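Local structure of 1,3-alpha-isomaltosidase (5X3I) at residues R40-V43 with G48-V51; G150-G155 with V162-S167; G174-Q179 with V268-Y273; D197-E202 with A252-T257. The protein hydrolyses the alpha-1,3-glucosidic linkages of the cyclic tetrasaccharide cyclobis-(1-6)-alpha-nigerosyl to release isomaltose during intracellular starch-derived sugar breakdown. The protein carries 1 engineered substitution. All blocks are in the same frame, centred on the assembly; numbering follows the deposited sequence.

Interactions 2, 3 and 4 belong to the two packed beta sheets of the galactose mutarotase-like region, whereas interaction 1 lies in the N-terminal domain, its centre about 23 Å from that of interaction 2. Interactions 2 and 3, with centres about 9 Å apart, both join the same two facing sheets: strand 159-167 neighbours strand 170-179 in one, and strand 151-153 neighbours strand 267-274 in the other. Interaction 4 lies about 14 Å from interaction 3, centre to centre, and is nested in the chain between its segments; strand 255-261 pairs with strand 170-179. All four lie away from the active site, where the inferred nucleophile position is occupied by the engineered Ala471.

Interaction 1: residues R40-V43 with G48-V51; sequences RVPV and GEPV
Val51 meets 40-43 through one methyl group: CG2 lies 3.4 Å from Arg40 CG and equally 3.4 Å from Val41 O, so it touches both a side-chain methylene and the backbone, and Pro42 CD is a looser apolar neighbour of the same methyl at 4.3 Å. Further along, Pro42 CG is 3.9 Å from Glu49 OE2, a simple van der Waals approach; the carboxylate oxygen has its polar partner in Leu46 N. These residues close the base of the loop between strands 40-41 and 52-56, antiparallel neighbours in a three-stranded sheet of the N-terminal domain, where Val41 bonds to Leu52 through the backbone. The peptide bond between Val41 and Pro42, where the chain leaves the strand, is cis, a geometry that proline tolerates better than other residues. Behind the methyl contact, Arg40 bends at chi3 (78°), which folds its guanidinium back side-on to Val43 O: NE donates at 3.0 Å and NH2 at 3.1 Å to that oxygen, which lies in the guanidinium plane. Arg40 NH1 reaches Tyr121 OH, and in segment 48-51 Val51 N is bonded to Thr112 OG1.

Interaction 2: residues G150-G155 with V162-S167; sequences GEVRGG and VEWLVS. With SO4 (sulfate ion), chain C.
Trp164 crosses from strand 159-167 to Gly150, Glu151 and Val152. Its CB points toward the other segment, and with chi1 at -50° CG stands anti to the carbonyl carbon, which carries the indole outward across the gap between the strands. On the way NE1 passes near Gly150 O at 3.8 Å, too far for a hydrogen bond to be claimed. The six-membered ring then lies against Gly150 CA in a CH-pi contact, 4.0 Å from CA to the ring centroid and 25° off the normal. Having no side chain, Gly150 lets the ring lie close over its backbone. At the far end CH2 comes to 3.5 Å from Glu151 O and 4.1 Å from Val152 CG2, while CE3 packs on Gly174 CA at 3.6 Å. Val152 CG2 also touches Val162 CG1 at 3.9 Å; the two side chains lie alongside, running in opposite senses. The strands belong to different sheets, as in the beta-sandwich of the galactose mutarotase-like domain, and their short segments run at 130° to each other. Arg153 NE forms a salt bridge to Glu151 OE1 (2.9 Å), and Gly154 N donates to a sulfate, probably from the crystallisation liquor, at 3.1 Å; Gly156 N also bonds to this ion. No hydrogen bond crosses between the segments, so the sheets are held here by apolar and CH-pi contacts, which a broad aromatic and two valines can make without needing polar partners.

Interaction 3: residues G174-Q179 with V268-Y273; sequences GRFRLQ and VDLAIY
Glu163 OE2 of the neighbouring strand 159-167 is gripped by salt bridges from Arg175 NE and Arg177 NH2, while Phe176 and Leu178, alternating with these arginines, pack on Val268 and Leu270. Successive side chains of a beta strand point to opposite faces, and here the arginines take one and Phe176 and Leu178 the other. On the inward side the first torsion of Phe176 (chi1 61°) sets CG between the backbone N and the carbonyl carbon, and the ring reaches across to two partners. Its CE1 lies 4.0 Å from Val268 CG1, and its CE2 4.0 Å from Leu270 CD2. That leucine methyl is shared, since Leu178 CD2 also meets it at 4.0 Å, the two leucines overlapping side by side from facing strands. All four residues are buried, and aromatic and branched aliphatic groups suit such a place because they bring no polar atom that would need a partner. The axes of the two short strand segments come within 9.6 Å, at 34°, which fits the face-to-face packing of a beta-sandwich. Strand 170-179 lies between strands 159-167 and 255-261, whose Val162 and Val258 also touch Phe176; strand 267-274 lies between 151-153 and 237-241, and Phe239 and Val241 of the latter contribute to the same interior.

Interaction 4: residues D197-E202 with A252-T257; sequences DQRGRE and AGNELT
Arg199 turns CG away from its backbone N (chi1 -171°) and runs on fully extended to NE, which delivers the guanidinium to the turn at Gly253. There NH2 donates to Gly253 O at 2.7 Å, nearly straight (170°), with the oxygen in the guanidinium plane and NH2 tilted from the carbonyl plane. A water reinforces the pair: it accepts from Arg199 NE at 2.8 Å and donates to Gly253 O at 2.6 Å, so the carbonyl takes a direct and a bridged bond from the same group. Gly253 occupies the second position of a type II' turn from Ala252 to Glu255, where its positive phi favours glycine, and this turn links the antiparallel strands 247-252 and 255-261 as a tight beta-hairpin; Glu255 N bonds back to Ala252 O at 3.3 Å. The donor side is shaped by a turn of its own. Gln198 to Arg201 form a type II turn with Gly200 at the third position, another place where backbone angles call for glycine. Overlapping its start, Asp197 OD1 accepts from Arg199 N at 3.0 Å in an Asx turn, the N-H meeting it from above the carboxylate plane, and OD1 also takes a bond from Leu186 N. Farther out, Arg199 NH1 donates to Gln181 O and Asp184 O, while Gly200 N bonds to Ser251 OG of the hairpin.

Interaction 1: residues R40-V43 with G48-V51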
loop_
_atom_site.group_PDB
_atom_site.type_symbol
_atom_site.label_atom_id
_atom_site.label_comp_id
_atom_site.label_asym_id
_atom_site.label_seq_id
_atom_site.Cartn_x
_atom_site.Cartn_y
_atom_site.Cartn_z
ATOM N N ARG A 40 10.921 -24.601 -8.453
ATOM C CA ARG A 40 12.284 -24.858 -8.023
ATOM C C ARG A 40 12.639 -23.939 -6.859
ATOM O O ARG A 40 12.514 -22.715 -6.969
ATOM C CB ARG A 40 13.236 -24.651 -9.202
ATOM C CG ARG A 40 14.686 -24.804 -8.866
ATOM C CD ARG A 40 15.527 -24.833 -10.108
ATOM N NE ARG A 40 15.748 -23.515 -10.687
ATOM C CZ ARG A 40 15.563 -23.226 -11.970
ATOM N NH1 ARG A 40 15.131 -24.154 -12.805
ATOM N NH2 ARG A 40 15.805 -22.008 -12.416
ATOM N N VAL A 41 13.006 -24.528 -5.724
ATOM C CA VAL A 41 13.375 -23.768 -4.532
ATOM C C VAL A 41 14.813 -24.000 -4.073
ATOM O O VAL A 41 15.163 -25.116 -3.706
ATOM C CB VAL A 41 12.453 -24.093 -3.362
ATOM C CG1 VAL A 41 12.771 -23.196 -2.187
ATOM C CG2 VAL A 41 10.998 -23.941 -3.778
ATOM N N PRO A 42 15.652 -22.957 -4.084
ATOM C CA PRO A 42 15.396 -21.621 -4.618
ATOM C C PRO A 42 15.436 -21.643 -6.128
ATOM O O PRO A 42 15.935 -22.602 -6.712
ATOM C CB PRO A 42 16.541 -20.786 -4.050
ATOM C CG PRO A 42 17.634 -21.759 -3.854
ATOM C CD PRO A 42 16.969 -23.031 -3.431
ATOM N N VAL A 43 14.894 -20.606 -6.748
ATOM C CA VAL A 43 14.909 -20.503 -8.189
ATOM C C VAL A 43 16.344 -20.336 -8.675
ATOM O O VAL A 43 16.727 -20.916 -9.680
ATOM C CB VAL A 43 14.044 -19.334 -8.673
ATOM C CG1 VAL A 43 14.059 -19.257 -10.179
ATOM C CG2 VAL A 43 12.620 -19.490 -8.161
ATOM N N GLY A 48 26.908 -24.977 -4.668
ATOM C CA GLY A 48 27.115 -25.669 -3.412
ATOM C C GLY A 48 25.826 -25.935 -2.663
ATOM O O GLY A 48 25.782 -26.791 -1.786
ATOM N N GLU A 49 24.775 -25.199 -3.011
ATOM C CA GLU A 49 23.468 -25.387 -2.404
ATOM C C GLU A 49 22.706 -26.492 -3.102
ATOM O O GLU A 49 22.762 -26.611 -4.321
ATOM C CB GLU A 49 22.640 -24.099 -2.460
ATOM C CG GLU A 49 22.990 -23.052 -1.424
ATOM C CD GLU A 49 21.981 -21.912 -1.396
ATOM O OE1 GLU A 49 21.865 -21.254 -0.340
ATOM O OE2 GLU A 49 21.307 -21.675 -2.423
ATOM N N PRO A 50 21.990 -27.309 -2.329
ATOM C CA PRO A 50 21.043 -28.249 -2.920
ATOM C C PRO A 50 19.830 -27.484 -3.434
ATOM O O PRO A 50 19.646 -26.325 -3.069
ATOM C CB PRO A 50 20.678 -29.159 -1.753
ATOM C CG PRO A 50 20.829 -28.281 -0.558
ATOM C CD PRO A 50 21.991 -27.378 -0.858
ATOM N N VAL A 51 19.029 -28.102 -4.285
ATOM C CA VAL A 51 17.815 -27.450 -4.727
ATOM C C VAL A 51 16.625 -28.378 -4.553
ATOM O O VAL A 51 16.727 -29.590 -4.739
ATOM C CB VAL A 51 17.931 -26.979 -6.188
ATOM C CG1 VAL A 51 17.953 -28.142 -7.143
ATOM C CG2 VAL A 51 16.799 -26.065 -6.523
#

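Interaction 2: residues G150-G155 with V162-S167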
loop_
_atom_site.group_PDB
_atom_site.type_symbol
_atom_site.label_atom_id
_atom_site.label_comp_id
_atom_site.label_asym_id
_atom_site.label_seq_id
_atom_site.Cartn_x
_atom_site.Cartn_y
_atom_site.Cartn_z
ATOM N N GLY A 150 30.642 -4.797 -13.614
ATOM C CA GLY A 150 29.582 -3.995 -13.031
ATOM C C GLY A 150 30.068 -2.886 -12.127
ATOM O O GLY A 150 31.148 -2.971 -11.545
ATOM N N GLU A 151 29.251 -1.846 -11.997
ATOM C CA GLU A 151 29.584 -0.701 -11.163
ATOM C C GLU A 151 28.429 -0.287 -10.263
ATOM O O GLU A 151 27.262 -0.344 -10.649
ATOM C CB GLU A 151 29.981 0.500 -12.018
ATOM C CG GLU A 151 31.026 0.223 -13.069
ATOM C CD GLU A 151 31.140 1.358 -14.060
ATOM O OE1 GLU A 151 30.736 2.489 -13.716
ATOM O OE2 GLU A 151 31.621 1.118 -15.188
ATOM N N VAL A 152 28.774 0.132 -9.060
ATOM C CA VAL A 152 27.852 0.870 -8.230
ATOM C C VAL A 152 28.269 2.324 -8.337
ATOM O O VAL A 152 29.375 2.687 -7.942
ATOM C CB VAL A 152 27.873 0.395 -6.780
ATOM C CG1 VAL A 152 27.074 1.344 -5.905
ATOM C CG2 VAL A 152 27.330 -1.016 -6.692
ATOM N N ARG A 153 27.403 3.143 -8.917
ATOM C CA ARG A 153 27.732 4.534 -9.191
ATOM C C ARG A 153 27.009 5.482 -8.258
ATOM O O ARG A 153 25.803 5.359 -8.064
ATOM C CB ARG A 153 27.378 4.895 -10.629
ATOM C CG ARG A 153 27.985 3.997 -11.672
ATOM C CD ARG A 153 27.403 4.301 -13.037
ATOM N NE ARG A 153 28.013 3.480 -14.077
ATOM C CZ ARG A 153 27.637 3.482 -15.350
ATOM N NH1 ARG A 153 26.647 4.265 -15.748
ATOM N NH2 ARG A 153 28.254 2.702 -16.226
ATOM N N GLY A 154 27.745 6.435 -7.697
ATOM C CA GLY A 154 27.134 7.548 -7.000
ATOM C C GLY A 154 27.229 7.615 -5.490
ATOM O O GLY A 154 26.874 8.637 -4.903
ATOM N N GLY A 155 27.719 6.561 -4.852
ATOM C CA GLY A 155 27.798 6.556 -3.404
ATOM C C GLY A 155 29.075 7.128 -2.809
ATOM O O GLY A 155 29.160 7.338 -1.601
ATOM N N VAL A 162 31.525 -3.887 -2.473
ATOM C CA VAL A 162 30.689 -4.134 -3.631
ATOM C C VAL A 162 30.886 -5.550 -4.150
ATOM O O VAL A 162 32.014 -5.984 -4.368
ATOM C CB VAL A 162 30.990 -3.139 -4.757
ATOM C CG1 VAL A 162 30.208 -3.491 -6.000
ATOM C CG2 VAL A 162 30.679 -1.723 -4.307
ATOM N N GLU A 163 29.790 -6.272 -4.343
ATOM C CA GLU A 163 29.860 -7.599 -4.930
ATOM C C GLU A 163 28.678 -7.890 -5.848
ATOM O O GLU A 163 27.643 -7.220 -5.789
ATOM C CB GLU A 163 29.956 -8.661 -3.837
ATOM C CG GLU A 163 28.918 -8.543 -2.742
ATOM C CD GLU A 163 29.100 -9.598 -1.672
ATOM O OE1 GLU A 163 29.948 -10.489 -1.875
ATOM O OE2 GLU A 163 28.403 -9.538 -0.633
ATOM N N TRP A 164 28.853 -8.898 -6.693
ATOM C CA TRP A 164 27.901 -9.241 -7.731
ATOM C C TRP A 164 27.549 -10.715 -7.685
ATOM O O TRP A 164 28.421 -11.560 -7.489
ATOM C CB TRP A 164 28.474 -8.884 -9.096
ATOM C CG TRP A 164 28.982 -7.501 -9.129
ATOM C CD1 TRP A 164 30.260 -7.091 -8.908
ATOM C CD2 TRP A 164 28.213 -6.319 -9.364
ATOM N NE1 TRP A 164 30.341 -5.726 -9.004
ATOM C CE2 TRP A 164 29.096 -5.227 -9.285
ATOM C CE3 TRP A 164 26.866 -6.080 -9.643
ATOM C CZ2 TRP A 164 28.675 -3.914 -9.469
ATOM C CZ3 TRP A 164 26.450 -4.770 -9.833
ATOM C CH2 TRP A 164 27.352 -3.706 -9.744
ATOM N N LEU A 165 26.269 -11.019 -7.856
ATOM C CA LEU A 165 25.819 -12.398 -7.923
ATOM C C LEU A 165 25.773 -12.813 -9.378
ATOM O O LEU A 165 24.959 -12.306 -10.151
ATOM C CB LEU A 165 24.450 -12.566 -7.273
ATOM C CG LEU A 165 23.895 -13.993 -7.229
ATOM C CD1 LEU A 165 24.735 -14.882 -6.301
ATOM C CD2 LEU A 165 22.436 -14.002 -6.801
ATOM N N VAL A 166 26.657 -13.734 -9.750
ATOM C CA VAL A 166 26.850 -14.068 -11.152
ATOM C C VAL A 166 26.692 -15.559 -11.413
ATOM O O VAL A 166 26.932 -16.381 -10.543
ATOM C CB VAL A 166 28.234 -13.611 -11.647
ATOM C CG1 VAL A 166 28.438 -12.145 -11.345
ATOM C CG2 VAL A 166 29.340 -14.431 -10.994
ATOM N N SER A 167 26.259 -15.887 -12.619
ATOM C CA SER A 167 26.222 -17.262 -13.083
ATOM C C SER A 167 26.562 -17.266 -14.564
ATOM O O SER A 167 26.889 -16.224 -15.132
ATOM C CB SER A 167 24.849 -17.893 -12.851
ATOM O OG SER A 167 23.940 -17.509 -13.866
HETATM S S SO4 C . 31.254 7.543 -7.277
HETATM O O1 SO4 C . 30.267 7.966 -6.288
HETATM O O2 SO4 C . 30.616 7.182 -8.539
HETATM O O3 SO4 C . 32.187 8.637 -7.518
HETATM O O4 SO4 C . 31.975 6.390 -6.750
#

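Interaction 3: residues G174-Q179 with V268-Y273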
loop_
_atom_site.group_PDB
_atom_site.type_symbol
_atom_site.label_atom_id
_atom_site.label_comp_id
_atom_site.label_asym_id
_atom_site.label_seq_id
_atom_site.Cartn_x
_atom_site.Cartn_y
_atom_site.Cartn_z
ATOM N N GLY A 174 23.359 -7.023 -7.695
ATOM C CA GLY A 174 24.431 -6.334 -7.004
ATOM C C GLY A 174 24.198 -6.300 -5.507
ATOM O O GLY A 174 23.060 -6.423 -5.038
ATOM N N ARG A 175 25.272 -6.083 -4.759
ATOM C CA ARG A 175 25.208 -5.925 -3.316
ATOM C C ARG A 175 26.339 -5.022 -2.826
ATOM O O ARG A 175 27.439 -5.050 -3.373
ATOM C CB ARG A 175 25.263 -7.284 -2.627
ATOM C CG ARG A 175 25.171 -7.221 -1.122
ATOM C CD ARG A 175 24.618 -8.512 -0.546
ATOM N NE ARG A 175 25.599 -9.589 -0.544
ATOM C CZ ARG A 175 25.307 -10.858 -0.283
ATOM N NH1 ARG A 175 24.057 -11.214 -0.018
ATOM N NH2 ARG A 175 26.263 -11.775 -0.292
ATOM N N PHE A 176 26.067 -4.217 -1.804
ATOM C CA PHE A 176 27.075 -3.321 -1.259
ATOM C C PHE A 176 26.726 -2.859 0.144
ATOM O O PHE A 176 25.656 -3.164 0.666
ATOM C CB PHE A 176 27.265 -2.110 -2.176
ATOM C CG PHE A 176 26.026 -1.269 -2.354
ATOM C CD1 PHE A 176 25.120 -1.552 -3.361
ATOM C CD2 PHE A 176 25.779 -0.187 -1.526
ATOM C CE1 PHE A 176 23.981 -0.777 -3.534
ATOM C CE2 PHE A 176 24.644 0.589 -1.693
ATOM C CZ PHE A 176 23.743 0.288 -2.699
ATOM N N ARG A 177 27.627 -2.095 0.740
ATOM C CA ARG A 177 27.472 -1.683 2.125
ATOM C C ARG A 177 27.595 -0.174 2.236
ATOM O O ARG A 177 28.486 0.430 1.649
ATOM C CB ARG A 177 28.511 -2.353 3.027
ATOM C CG ARG A 177 28.216 -3.800 3.413
ATOM C CD ARG A 177 28.642 -4.761 2.328
ATOM N NE ARG A 177 28.486 -6.157 2.725
ATOM C CZ ARG A 177 28.633 -7.185 1.897
ATOM N NH1 ARG A 177 28.467 -8.422 2.341
ATOM N NH2 ARG A 177 28.932 -6.978 0.621
ATOM N N LEU A 178 26.680 0.432 2.979
ATOM C CA LEU A 178 26.782 1.847 3.281
ATOM C C LEU A 178 27.272 1.993 4.704
ATOM O O LEU A 178 26.763 1.339 5.602
ATOM C CB LEU A 178 25.437 2.557 3.094
ATOM C CG LEU A 178 24.871 2.622 1.680
ATOM C CD1 LEU A 178 23.474 3.213 1.702
ATOM C CD2 LEU A 178 25.771 3.443 0.781
ATOM N N GLN A 179 28.262 2.852 4.902
ATOM C CA GLN A 179 28.857 3.043 6.213
ATOM C C GLN A 179 27.959 3.845 7.149
ATOM O O GLN A 179 27.529 4.941 6.821
ATOM C CB GLN A 179 30.215 3.733 6.082
ATOM C CG GLN A 179 31.369 2.941 6.672
ATOM C CD GLN A 179 31.696 1.699 5.863
ATOM O OE1 GLN A 179 31.674 1.725 4.632
ATOM N NE2 GLN A 179 31.995 0.604 6.552
ATOM N N VAL A 268 24.337 -0.293 -10.744
ATOM C CA VAL A 268 23.468 0.241 -9.709
ATOM C C VAL A 268 23.727 1.736 -9.563
ATOM O O VAL A 268 24.826 2.159 -9.199
ATOM C CB VAL A 268 23.669 -0.457 -8.360
ATOM C CG1 VAL A 268 22.883 0.250 -7.285
ATOM C CG2 VAL A 268 23.240 -1.913 -8.447
ATOM N N ASP A 269 22.715 2.532 -9.886
ATOM C CA ASP A 269 22.804 3.976 -9.740
ATOM C C ASP A 269 22.257 4.385 -8.385
ATOM O O ASP A 269 21.087 4.163 -8.081
ATOM C CB ASP A 269 22.047 4.693 -10.858
ATOM C CG ASP A 269 22.735 4.575 -12.203
ATOM O OD1 ASP A 269 22.224 3.833 -13.068
ATOM O OD2 ASP A 269 23.786 5.227 -12.398
ATOM N N LEU A 270 23.113 4.988 -7.575
ATOM C CA LEU A 270 22.765 5.327 -6.210
ATOM C C LEU A 270 22.846 6.831 -6.000
ATOM O O LEU A 270 23.889 7.437 -6.240
ATOM C CB LEU A 270 23.683 4.596 -5.235
ATOM C CG LEU A 270 23.504 4.876 -3.744
ATOM C CD1 LEU A 270 22.239 4.227 -3.228
ATOM C CD2 LEU A 270 24.721 4.427 -2.942
ATOM N N ALA A 271 21.739 7.437 -5.575
ATOM C CA ALA A 271 21.726 8.866 -5.295
ATOM C C ALA A 271 21.983 9.098 -3.819
ATOM O O ALA A 271 21.435 8.406 -2.968
ATOM C CB ALA A 271 20.394 9.502 -5.723
ATOM N N ILE A 272 22.847 10.058 -3.523
ATOM C CA ILE A 272 23.127 10.453 -2.153
ATOM C C ILE A 272 22.645 11.880 -1.931
ATOM O O ILE A 272 22.939 12.757 -2.729
ATOM C CB ILE A 272 24.627 10.368 -1.831
ATOM C CG1 ILE A 272 25.131 8.939 -2.033
ATOM C CG2 ILE A 272 24.894 10.818 -0.404
ATOM C CD1 ILE A 272 24.492 7.943 -1.111
ATOM N N TYR A 273 21.898 12.111 -0.858
ATOM C CA TYR A 273 21.421 13.460 -0.558
ATOM C C TYR A 273 21.999 13.913 0.767
ATOM O O TYR A 273 22.012 13.152 1.725
ATOM C CB TYR A 273 19.888 13.518 -0.510
ATOM C CG TYR A 273 19.199 12.801 -1.646
ATOM C CD1 TYR A 273 19.215 13.315 -2.927
ATOM C CD2 TYR A 273 18.527 11.615 -1.430
ATOM C CE1 TYR A 273 18.578 12.664 -3.963
ATOM C CE2 TYR A 273 17.890 10.959 -2.460
ATOM C CZ TYR A 273 17.921 11.488 -3.722
ATOM O OH TYR A 273 17.299 10.830 -4.749
#

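Interaction 4: residues D197-E202 with A252-T257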
loop_
_atom_site.group_PDB
_atom_site.type_symbol
_atom_site.label_atom_id
_atom_site.label_comp_id
_atom_site.label_asym_id
_atom_site.label_seq_id
_atom_site.Cartn_x
_atom_site.Cartn_y
_atom_site.Cartn_z
ATOM N N ASP A 197 12.508 3.473 13.208
ATOM C CA ASP A 197 13.928 3.228 12.946
ATOM C C ASP A 197 14.140 1.775 12.527
ATOM O O ASP A 197 13.815 0.867 13.269
ATOM C CB ASP A 197 14.744 3.570 14.188
ATOM C CG ASP A 197 16.199 3.125 14.092
ATOM O OD1 ASP A 197 16.757 3.001 12.980
ATOM O OD2 ASP A 197 16.785 2.927 15.165
ATOM N N GLN A 198 14.667 1.563 11.325
ATOM C CA GLN A 198 14.816 0.212 10.780
ATOM C C GLN A 198 16.195 -0.421 11.046
ATOM O O GLN A 198 16.463 -1.536 10.597
ATOM C CB GLN A 198 14.553 0.222 9.273
ATOM C CG GLN A 198 13.090 0.443 8.884
ATOM C CD GLN A 198 12.212 -0.721 9.275
ATOM O OE1 GLN A 198 12.543 -1.881 9.016
ATOM N NE2 GLN A 198 11.092 -0.421 9.919
ATOM N N ARG A 199 17.064 0.288 11.757
ATOM C CA ARG A 199 18.410 -0.226 11.995
ATOM C C ARG A 199 18.376 -1.510 12.821
ATOM O O ARG A 199 17.706 -1.588 13.840
ATOM C CB ARG A 199 19.285 0.821 12.681
ATOM C CG ARG A 199 20.752 0.402 12.759
ATOM C CD ARG A 199 21.671 1.544 13.159
ATOM N NE ARG A 199 23.066 1.112 13.199
ATOM C CZ ARG A 199 24.097 1.919 13.421
ATOM N NH1 ARG A 199 23.898 3.210 13.631
ATOM N NH2 ARG A 199 25.328 1.431 13.431
ATOM N N GLY A 200 19.097 -2.523 12.355
ATOM C CA GLY A 200 19.164 -3.796 13.052
ATOM C C GLY A 200 18.204 -4.813 12.476
ATOM O O GLY A 200 18.146 -5.954 12.926
ATOM N N ARG A 201 17.457 -4.409 11.456
ATOM C CA ARG A 201 16.405 -5.255 10.912
ATOM C C ARG A 201 16.713 -5.698 9.502
ATOM O O ARG A 201 17.456 -5.046 8.785
ATOM C CB ARG A 201 15.056 -4.523 10.917
ATOM C CG ARG A 201 14.562 -4.137 12.287
ATOM C CD ARG A 201 13.217 -3.429 12.224
ATOM N NE ARG A 201 12.702 -3.190 13.564
ATOM C CZ ARG A 201 11.775 -3.935 14.146
ATOM N NH1 ARG A 201 11.243 -4.960 13.496
ATOM N NH2 ARG A 201 11.373 -3.651 15.373
ATOM N N GLU A 202 16.130 -6.823 9.122
ATOM C CA GLU A 202 16.097 -7.240 7.738
ATOM C C GLU A 202 14.749 -6.874 7.118
ATOM O O GLU A 202 13.705 -7.151 7.696
ATOM C CB GLU A 202 16.338 -8.739 7.620
ATOM C CG GLU A 202 17.744 -9.161 8.002
ATOM C CD GLU A 202 17.960 -10.643 7.836
ATOM O OE1 GLU A 202 19.048 -11.032 7.370
ATOM O OE2 GLU A 202 17.041 -11.417 8.171
ATOM N N ALA A 252 23.679 -4.501 10.558
ATOM C CA ALA A 252 24.277 -5.012 11.777
ATOM C C ALA A 252 25.565 -4.242 11.961
ATOM O O ALA A 252 26.196 -3.847 10.983
ATOM C CB ALA A 252 24.525 -6.502 11.686
ATOM N N GLY A 253 25.944 -4.002 13.205
ATOM C CA GLY A 253 27.116 -3.200 13.474
ATOM C C GLY A 253 27.028 -1.833 12.823
ATOM O O GLY A 253 26.005 -1.162 12.886
ATOM N N ASN A 254 28.125 -1.428 12.203
ATOM C CA ASN A 254 28.251 -0.122 11.577
ATOM C C ASN A 254 27.948 -0.104 10.081
ATOM O O ASN A 254 28.275 0.858 9.399
ATOM C CB ASN A 254 29.630 0.459 11.860
ATOM C CG ASN A 254 29.648 1.285 13.132
ATOM O OD1 ASN A 254 28.713 2.046 13.404
ATOM N ND2 ASN A 254 30.697 1.126 13.932
ATOM N N GLU A 255 27.435 -1.205 9.545
ATOM C CA GLU A 255 27.123 -1.246 8.123
ATOM C C GLU A 255 25.659 -1.535 7.758
ATOM O O GLU A 255 25.005 -2.380 8.354
ATOM C CB GLU A 255 28.013 -2.281 7.445
ATOM C CG GLU A 255 29.481 -1.897 7.412
ATOM C CD GLU A 255 30.292 -2.870 6.597
ATOM O OE1 GLU A 255 31.046 -2.422 5.707
ATOM O OE2 GLU A 255 30.159 -4.084 6.845
ATOM N N LEU A 256 25.167 -0.823 6.751
ATOM C CA LEU A 256 23.885 -1.143 6.135
ATOM C C LEU A 256 24.130 -1.860 4.818
ATOM O O LEU A 256 24.696 -1.291 3.891
ATOM C CB LEU A 256 23.045 0.115 5.899
ATOM C CG LEU A 256 21.837 -0.061 4.965
ATOM C CD1 LEU A 256 20.797 -0.988 5.571
ATOM C CD2 LEU A 256 21.213 1.283 4.610
ATOM N N THR A 257 23.708 -3.114 4.740
ATOM C CA THR A 257 23.898 -3.892 3.526
ATOM C C THR A 257 22.707 -3.740 2.587
ATOM O O THR A 257 21.573 -3.968 2.988
ATOM C CB THR A 257 24.106 -5.387 3.836
ATOM O OG1 THR A 257 25.268 -5.559 4.661
ATOM C CG2 THR A 257 24.278 -6.164 2.545
HETATM O O HOH W 1 23.418 -1.647 12.855
#